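Local coordinates for protein H127A/Y244A mutant of alginate lyase AlyC3 in complex with dimannuronate (Psychromonas sp., PDB 7C8F) that binds dimannuronate and, as a PL7 alginate lyase, probably cleaves alginate by beta-elimination, at residues G156-M161 against T203-T208. Numbering follows the deposited sequence.
Sequences GHFWAM and TAFDIT
Phe-158, on strand 157-163, reaches Thr-203 and Phe-205 of strand 203-210 across the interior between the two antiparallel sheets of the PL7 jelly roll. With CG anti to its own carbonyl carbon (chi1 -68°), its ring projects into the gap between the sheets and presents one face to Phe-205. The Phe-205 ring comes in edge first, making a T-shaped pair with planes at 86° and centroids 5.2 Å apart. CZ leads this approach, 3.7 Å from Phe-158 CD2, and sits over the face toward the rim. Thr-203 lies at the edge of the same ring, near its plane, where its OG1 is 3.6 Å from Phe-158 CE2. Phe-122, on strand 119-129, adds a third ring by meeting both phenylalanines, while Leu-194 and Pro-198 also pack on Phe-158. Further on, Ala-160 packs on Leu-143 and Ile-216 and does not meet 203-208; Phe-158 alone carries the contact from its segment. No hydrogen bond joins the two segments; the attraction between them comes from dispersion and the weak electrostatic pull of the Phe-205 C-H edge on the Phe-158 face.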
# COMPACT_ATOMS: atom_id res chain seq x y z
N GLY B 156 -13.62 4.05 32.44
CA GLY B 156 -14.74 3.22 32.06
C GLY B 156 -15.52 3.72 30.85
O GLY B 156 -16.73 3.53 30.79
N HIS B 157 -14.84 4.35 29.90
CA HIS B 157 -15.49 4.74 28.65
C HIS B 157 -15.20 3.72 27.56
O HIS B 157 -14.21 2.98 27.60
CB HIS B 157 -15.01 6.11 28.17
CG HIS B 157 -15.61 7.26 28.92
ND1 HIS B 157 -16.00 8.42 28.30
CD2 HIS B 157 -15.89 7.41 30.24
CE1 HIS B 157 -16.47 9.27 29.21
NE2 HIS B 157 -16.43 8.67 30.39
N PHE B 158 -16.09 3.70 26.58
CA PHE B 158 -15.83 3.08 25.29
C PHE B 158 -15.04 4.06 24.43
O PHE B 158 -15.29 5.27 24.46
CB PHE B 158 -17.15 2.82 24.58
CG PHE B 158 -18.01 1.77 25.22
CD1 PHE B 158 -17.50 0.52 25.53
CD2 PHE B 158 -19.34 2.04 25.49
CE1 PHE B 158 -18.31 -0.46 26.08
CE2 PHE B 158 -20.16 1.07 26.05
CZ PHE B 158 -19.64 -0.17 26.35
N TRP B 159 -14.11 3.53 23.63
CA TRP B 159 -13.29 4.35 22.75
C TRP B 159 -13.16 3.65 21.40
O TRP B 159 -13.13 2.42 21.33
CB TRP B 159 -11.86 4.55 23.28
CG TRP B 159 -11.80 5.21 24.62
CD1 TRP B 159 -11.90 4.59 25.83
CD2 TRP B 159 -11.63 6.61 24.89
NE1 TRP B 159 -11.79 5.52 26.84
CE2 TRP B 159 -11.64 6.76 26.29
CE3 TRP B 159 -11.49 7.74 24.08
CZ2 TRP B 159 -11.52 8.00 26.91
CZ3 TRP B 159 -11.36 8.99 24.71
CH2 TRP B 159 -11.37 9.10 26.10
N ALA B 160 -13.04 4.45 20.35
CA ALA B 160 -12.59 3.97 19.04
C ALA B 160 -11.14 4.37 18.85
O ALA B 160 -10.82 5.57 18.83
CB ALA B 160 -13.45 4.55 17.92
N MET B 161 -10.26 3.39 18.75
CA MET B 161 -8.84 3.61 18.50
C MET B 161 -8.63 3.39 17.01
O MET B 161 -8.75 2.26 16.53
CB MET B 161 -8.02 2.61 19.32
CG MET B 161 -8.36 2.59 20.81
SD MET B 161 -8.09 4.19 21.59
CE MET B 161 -8.21 3.77 23.34
N THR B 203 -25.16 -1.37 24.73
CA THR B 203 -24.90 -0.19 23.91
C THR B 203 -24.82 -0.65 22.46
O THR B 203 -24.16 -1.65 22.16
CB THR B 203 -23.59 0.46 24.34
OG1 THR B 203 -23.69 0.90 25.70
CG2 THR B 203 -23.26 1.66 23.46
N ALA B 204 -25.47 0.10 21.58
CA ALA B 204 -25.50 -0.24 20.16
C ALA B 204 -24.32 0.41 19.44
O ALA B 204 -24.05 1.60 19.61
CB ALA B 204 -26.80 0.24 19.52
N PHE B 205 -23.64 -0.38 18.61
CA PHE B 205 -22.57 0.11 17.76
C PHE B 205 -22.85 -0.30 16.32
O PHE B 205 -23.12 -1.48 16.06
CB PHE B 205 -21.21 -0.47 18.17
CG PHE B 205 -20.80 -0.12 19.57
CD1 PHE B 205 -21.20 -0.92 20.63
CD2 PHE B 205 -20.02 1.00 19.83
CE1 PHE B 205 -20.84 -0.62 21.93
CE2 PHE B 205 -19.66 1.30 21.13
CZ PHE B 205 -20.07 0.49 22.18
N ASP B 206 -22.77 0.65 15.39
CA ASP B 206 -22.89 0.36 13.97
C ASP B 206 -21.66 0.91 13.28
O ASP B 206 -21.40 2.12 13.33
CB ASP B 206 -24.16 0.96 13.37
CG ASP B 206 -25.42 0.46 14.06
OD1 ASP B 206 -25.68 -0.76 14.01
OD2 ASP B 206 -26.16 1.29 14.64
N ILE B 207 -20.89 0.02 12.65
CA ILE B 207 -19.64 0.37 11.99
C ILE B 207 -19.82 0.16 10.50
O ILE B 207 -20.10 -0.97 10.06
CB ILE B 207 -18.47 -0.49 12.50
CG1 ILE B 207 -18.31 -0.36 14.01
CG2 ILE B 207 -17.19 -0.12 11.73
CD1 ILE B 207 -17.38 -1.40 14.61
N THR B 208 -19.65 1.21 9.71
CA THR B 208 -19.73 1.10 8.26
C THR B 208 -18.39 1.48 7.64
O THR B 208 -17.87 2.57 7.90
CB THR B 208 -20.84 1.98 7.67
OG1 THR B 208 -22.08 1.62 8.27
CG2 THR B 208 -20.95 1.77 6.15